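PDB 3NO3: glycerophosphodiester phosphodiesterase from Parabacteroides distasonis, which belongs to the glycerophosphodiester phosphodiesterase family of TIM-barrel proteins and carries a magnesium ion held by acidic side chains. Local coordinates for residues S31-Y36 / E228-L233; K105-P110 / R114-L119. All coordinates share one frame; numbering follows the deposited sequence. Where two conformers were deposited one is given.

Contact 1 (S31-Y36 / E228-L233)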
loop_
_atom_site.group_PDB
_atom_site.type_symbol
_atom_site.label_atom_id
_atom_site.label_comp_id
_atom_site.label_asym_id
_atom_site.label_seq_id
_atom_site.Cartn_x
_atom_site.Cartn_y
_atom_site.Cartn_z
ATOM N N SER A 31 2.456 7.455 -11.379
ATOM C CA SER A 31 3.664 8.255 -11.671
ATOM C C SER A 31 3.367 9.432 -12.579
ATOM O O SER A 31 3.817 10.543 -12.278
ATOM C CB SER A 31 4.763 7.377 -12.284
ATOM O OG SER A 31 5.878 8.164 -12.701
ATOM N N GLU A 32 2.616 9.206 -13.659
ATOM C CA GLU A 32 2.285 10.261 -14.638
ATOM C C GLU A 32 1.545 11.453 -14.004
ATOM O O GLU A 32 1.834 12.622 -14.332
ATOM C CB GLU A 32 1.539 9.674 -15.852
ATOM C CG GLU A 32 1.417 10.651 -17.072
ATOM C CD GLU A 32 0.833 10.008 -18.366
ATOM O OE1 GLU A 32 0.099 9.020 -18.215
ATOM O OE2 GLU A 32 1.080 10.528 -19.526
ATOM N N ILE A 33 0.621 11.180 -13.083
ATOM C CA ILE A 33 -0.058 12.268 -12.338
ATOM C C ILE A 33 0.749 12.898 -11.186
ATOM O O ILE A 33 0.264 13.812 -10.542
ATOM C CB ILE A 33 -1.497 11.881 -11.886
ATOM C CG1 ILE A 33 -1.496 10.846 -10.787
ATOM C CG2 ILE A 33 -2.359 11.420 -13.131
ATOM C CD1 ILE A 33 -2.852 10.628 -10.164
ATOM N N GLY A 34 1.925 12.364 -10.870
ATOM C CA GLY A 34 2.725 12.851 -9.765
ATOM C C GLY A 34 2.174 12.563 -8.383
ATOM O O GLY A 34 2.350 13.355 -7.472
ATOM N N ALA A 35 1.488 11.440 -8.211
ATOM C CA ALA A 35 1.034 11.046 -6.873
ATOM C C ALA A 35 2.276 10.769 -6.021
ATOM O O ALA A 35 3.308 10.361 -6.578
ATOM C CB ALA A 35 0.109 9.820 -6.959
ATOM N N TYR A 36 2.184 11.029 -4.710
ATOM C CA TYR A 36 3.244 10.675 -3.774
ATOM C C TYR A 36 3.605 9.190 -3.856
ATOM O O TYR A 36 4.784 8.818 -3.943
ATOM C CB TYR A 36 2.854 11.008 -2.316
ATOM C CG TYR A 36 3.898 10.527 -1.311
ATOM C CD1 TYR A 36 5.071 11.249 -1.120
ATOM C CD2 TYR A 36 3.736 9.331 -0.601
ATOM C CE1 TYR A 36 6.047 10.813 -0.238
ATOM C CE2 TYR A 36 4.729 8.879 0.273
ATOM C CZ TYR A 36 5.854 9.627 0.453
ATOM O OH TYR A 36 6.840 9.190 1.304
ATOM N N GLU A 228 -8.740 13.869 -7.940
ATOM C CA GLU A 228 -9.653 14.717 -7.141
ATOM C C GLU A 228 -8.957 15.175 -5.853
ATOM O O GLU A 228 -9.048 16.354 -5.488
ATOM C CB GLU A 228 -10.992 14.019 -6.847
ATOM C CG GLU A 228 -11.967 14.735 -5.824
ATOM C CD GLU A 228 -12.708 15.956 -6.350
ATOM O OE1 GLU A 228 -12.340 17.102 -5.988
ATOM O OE2 GLU A 228 -13.700 15.771 -7.078
ATOM N N THR A 229 -8.253 14.276 -5.160
ATOM C CA THR A 229 -7.523 14.676 -3.944
ATOM C C THR A 229 -6.443 15.732 -4.210
ATOM O O THR A 229 -6.285 16.700 -3.426
ATOM C CB THR A 229 -6.867 13.469 -3.231
ATOM O OG1 THR A 229 -7.789 12.381 -3.226
ATOM C CG2 THR A 229 -6.498 13.815 -1.782
ATOM N N GLN A 230 -5.718 15.574 -5.319
ATOM C CA GLN A 230 -4.718 16.562 -5.733
ATOM C C GLN A 230 -5.339 17.932 -6.014
ATOM O O GLN A 230 -4.780 18.963 -5.614
ATOM C CB GLN A 230 -3.952 16.084 -6.979
ATOM C CG GLN A 230 -2.971 14.878 -6.743
ATOM C CD GLN A 230 -2.412 14.309 -8.035
ATOM O OE1 GLN A 230 -3.129 14.200 -9.041
ATOM N NE2 GLN A 230 -1.134 13.959 -8.025
ATOM N N LYS A 231 -6.485 17.940 -6.712
ATOM C CA LYS A 231 -7.208 19.183 -6.993
ATOM C C LYS A 231 -7.597 19.924 -5.708
ATOM O O LYS A 231 -7.358 21.143 -5.575
ATOM C CB LYS A 231 -8.466 18.896 -7.826
ATOM C CG LYS A 231 -9.498 20.058 -7.857
ATOM C CD LYS A 231 -10.589 19.851 -8.917
ATOM C CE LYS A 231 -11.555 18.737 -8.511
ATOM N NZ LYS A 231 -12.456 18.261 -9.604
ATOM N N ILE A 232 -8.218 19.184 -4.788
ATOM C CA ILE A 232 -8.631 19.720 -3.497
ATOM C C ILE A 232 -7.424 20.296 -2.725
ATOM O O ILE A 232 -7.512 21.383 -2.221
ATOM C CB ILE A 232 -9.355 18.644 -2.650
ATOM C CG1 ILE A 232 -10.768 18.415 -3.198
ATOM C CG2 ILE A 232 -9.467 19.076 -1.170
ATOM C CD1 ILE A 232 -11.423 17.145 -2.629
ATOM N N LEU A 233 -6.302 19.587 -2.690
ATOM C CA LEU A 233 -5.079 20.074 -2.009
ATOM C C LEU A 233 -4.493 21.330 -2.689
ATOM O O LEU A 233 -4.061 22.290 -1.992
ATOM C CB LEU A 233 -4.019 18.963 -1.872
ATOM C CG LEU A 233 -4.319 17.898 -0.805
ATOM C CD1 LEU A 233 -3.464 16.675 -1.011
ATOM C CD2 LEU A 233 -4.131 18.403 0.661
HETATM O O HOH W 1 0.397 14.699 -5.653
#
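Q230 reaches from helix 226-236 to the turn at I33 and G34, and its carboxamide carries most of the contact. NE2 of Q230 donates to the backbone O of I33 at 2.9 Å, with an N-H...O angle of 151°. The amide nitrogen sits above the carbonyl plane, 46° out of it, and the acceptor is itself tilted from the carboxamide plane, so the bond is of ordinary length but not aligned with a lone pair. A water extends the grip: it accepts from Q230 NE2 at 2.9 Å and donates to G34 O at 3.0 Å. One amide nitrogen thereby serves two successive carbonyls, the first directly and the second through the solvent molecule.

The length of the glutamine makes this possible. The nearest alpha carbons, those of A35 and Q230, are still 8.1 Å apart, and the chain of Q230 runs extended beyond CG to span the gap. I33 supplies the apolar half. With CG1 lodged between its backbone N and carbonyl carbon (chi1 71°), CD1 of I33 comes to 3.8 Å from Q230 OE1, a van der Waals approach. The same isoleucine also touches Y13. In all, the two segments bury 120 Å², a small interface resting largely on one side chain.

G34 gives the turn its shape: its phi is positive, and its N bonds back to S31 O at 3.0 Å. This is a Schellman motif closing helix 24-32 before the chain enters strand 37-44. V7 of strand 6-9 also touches Q230. The glutamine thus ties the C-terminal helix to the first alpha-to-beta turn, beside the seam where strand 6-9 pairs with strand 220-223 to close the TIM barrel.

Contact 2 (K105-P110 / R114-L119)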
loop_
_atom_site.group_PDB
_atom_site.type_symbol
_atom_site.label_atom_id
_atom_site.label_comp_id
_atom_site.label_asym_id
_atom_site.label_seq_id
_atom_site.Cartn_x
_atom_site.Cartn_y
_atom_site.Cartn_z
ATOM N N LYS A 105 -0.318 -9.154 1.496
ATOM C CA LYS A 105 -1.585 -9.818 1.866
ATOM C C LYS A 105 -1.355 -10.826 2.964
ATOM O O LYS A 105 -0.232 -11.328 3.139
ATOM C CB LYS A 105 -2.173 -10.511 0.658
ATOM C CG LYS A 105 -2.576 -9.559 -0.488
ATOM C CD LYS A 105 -3.791 -8.675 -0.158
ATOM C CE LYS A 105 -5.093 -9.463 0.149
ATOM N NZ LYS A 105 -6.281 -8.565 -0.052
ATOM N N SER A 106 -2.400 -11.107 3.721
ATOM C CA SER A 106 -2.338 -12.073 4.804
ATOM C C SER A 106 -2.208 -13.517 4.267
ATOM O O SER A 106 -3.003 -13.938 3.387
ATOM C CB SER A 106 -3.601 -11.975 5.663
ATOM O OG SER A 106 -3.477 -12.762 6.834
ATOM N N HIS A 107 -1.241 -14.261 4.823
ATOM C CA HIS A 107 -0.970 -15.653 4.509
ATOM C C HIS A 107 -1.521 -16.543 5.582
ATOM O O HIS A 107 -2.103 -16.054 6.567
ATOM C CB HIS A 107 0.535 -15.853 4.194
ATOM C CG HIS A 107 0.923 -15.207 2.912
ATOM N ND1 HIS A 107 0.883 -13.844 2.753
ATOM C CD2 HIS A 107 1.248 -15.725 1.712
ATOM C CE1 HIS A 107 1.179 -13.549 1.497
ATOM N NE2 HIS A 107 1.397 -14.674 0.842
ATOM N N ASP A 108 -1.402 -17.851 5.379
ATOM C CA ASP A 108 -2.254 -18.844 6.098
ATOM C C ASP A 108 -1.801 -19.304 7.502
ATOM O O ASP A 108 -2.567 -19.940 8.225
ATOM C CB ASP A 108 -2.591 -20.015 5.141
ATOM C CG ASP A 108 -1.365 -20.840 4.698
ATOM O OD1 ASP A 108 -0.311 -20.874 5.413
ATOM O OD2 ASP A 108 -1.446 -21.439 3.588
ATOM N N THR A 109 -0.601 -18.920 7.911
ATOM C CA THR A 109 -0.092 -19.136 9.259
ATOM C C THR A 109 0.849 -18.029 9.619
ATOM O O THR A 109 1.340 -17.337 8.691
ATOM C CB THR A 109 0.774 -20.424 9.383
ATOM O OG1 THR A 109 1.966 -20.279 8.596
ATOM C CG2 THR A 109 0.014 -21.694 8.999
ATOM N N PRO A 110 1.183 -17.875 10.934
ATOM C CA PRO A 110 2.221 -16.880 11.257
ATOM C C PRO A 110 3.573 -17.158 10.542
ATOM O O PRO A 110 4.157 -16.228 9.971
ATOM C CB PRO A 110 2.353 -17.038 12.757
ATOM C CG PRO A 110 0.910 -17.345 13.172
ATOM C CD PRO A 110 0.518 -18.356 12.161
ATOM N N ARG A 114 5.678 -14.811 7.857
ATOM C CA ARG A 114 7.104 -14.472 7.993
ATOM C C ARG A 114 7.921 -14.779 6.769
ATOM O O ARG A 114 8.774 -13.961 6.348
ATOM C CB ARG A 114 7.740 -15.149 9.190
ATOM C CG ARG A 114 7.227 -14.554 10.473
ATOM C CD ARG A 114 8.064 -14.976 11.706
ATOM N NE ARG A 114 7.450 -16.118 12.365
ATOM C CZ ARG A 114 6.452 -16.083 13.266
ATOM N NH1 ARG A 114 5.875 -14.938 13.677
ATOM N NH2 ARG A 114 6.007 -17.230 13.750
ATOM N N ASP A 115 7.667 -15.954 6.194
ATOM C CA ASP A 115 8.313 -16.332 4.943
ATOM C C ASP A 115 7.994 -15.373 3.784
ATOM O O ASP A 115 8.914 -14.971 3.082
ATOM C CB ASP A 115 8.001 -17.749 4.541
ATOM C CG ASP A 115 8.585 -18.795 5.500
ATOM O OD1 ASP A 115 9.605 -18.587 6.166
ATOM O OD2 ASP A 115 7.964 -19.854 5.573
ATOM N N ALA A 116 6.745 -14.944 3.655
ATOM C CA ALA A 116 6.345 -14.019 2.595
ATOM C C ALA A 116 7.001 -12.646 2.806
ATOM O O ALA A 116 7.481 -12.008 1.840
ATOM C CB ALA A 116 4.809 -13.916 2.521
ATOM N N ALA A 117 7.102 -12.218 4.072
ATOM C CA ALA A 117 7.772 -10.965 4.387
ATOM C C ALA A 117 9.296 -11.016 4.125
ATOM O O ALA A 117 9.840 -10.091 3.536
ATOM C CB ALA A 117 7.473 -10.534 5.805
ATOM N N ARG A 118 9.949 -12.081 4.549
ATOM C CA ARG A 118 11.366 -12.273 4.234
ATOM C C ARG A 118 11.621 -12.240 2.719
ATOM O O ARG A 118 12.518 -11.526 2.257
ATOM C CB ARG A 118 11.879 -13.590 4.825
ATOM C CG ARG A 118 13.407 -13.769 4.657
ATOM C CD ARG A 118 13.975 -15.117 5.064
ATOM N NE ARG A 118 13.364 -16.198 4.284
ATOM C CZ ARG A 118 12.365 -16.992 4.691
ATOM N NH1 ARG A 118 11.799 -16.893 5.914
ATOM N NH2 ARG A 118 11.912 -17.919 3.847
ATOM N N LEU A 119 10.824 -12.989 1.946
ATOM C CA LEU A 119 11.045 -13.050 0.498
ATOM C C LEU A 119 10.751 -11.703 -0.170
ATOM O O LEU A 119 11.369 -11.358 -1.186
ATOM C CB LEU A 119 10.280 -14.194 -0.161
ATOM C CG LEU A 119 10.735 -15.621 0.164
ATOM C CD1 LEU A 119 9.688 -16.652 -0.336
ATOM C CD2 LEU A 119 12.058 -15.978 -0.407
#
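The imidazole of H107 carries the methyl of A116 on one face: CB lies 3.8 Å from the ring centroid and only 9° off the ring normal, a CH-pi contact over the centre. The evidence for a face-on approach is that all five ring atoms are nearly equidistant from that methyl. Of the two ring nitrogens, ND1 of H107 donates to K105 O at 2.8 Å, a weak bond because the angle is just 124°, while NE2 is hydrogen-bonded to L44 N of strand 37-44. Polar partners at both nitrogens and a methyl over the face would together restrict the ring's rotation.

The guanidinium of R114 has P110 O over the centre of one face, 4.0 Å above its plane. A bend at chi3 (-96°) folds the arginine back along the first turn, where its NH2 lies 3.8 Å from P110 CB. The same oxygen of P110 accepts from R114 N at 3.0 Å, the i to i+4 bond of the helix. From the next residue, D115, OD1 accepts from R118 NH1 one turn along, at 2.8 Å, in a salt bridge along the helix surface.

T109 is the N-cap, its OG1 bonded to R112 N, and H107 N is held by N113 OD1. The arrangement is a capped helix start after a beta-to-alpha loop, here following strand 99-104 of the TIM barrel.

How the contacts relate
Contact 1 and contact 2 lie on opposite sides of the chain's centre, with their centres 32 Å apart and their nearest atoms about 19 Å apart, so neither touches the other. The sequence between the segments of contact 1 includes the whole of contact 2. Contact 1 belongs to the end of the barrel where a helix runs back into a strand; contact 2 follows strand 99-104, at the end where strands give way to helices. That second end holds the magnesium site of E39, D41 and E103. The side chain of H107 is about 12 Å from a bound magnesium ion, and K105 touches D41, placing contact 2 near the site without joining it.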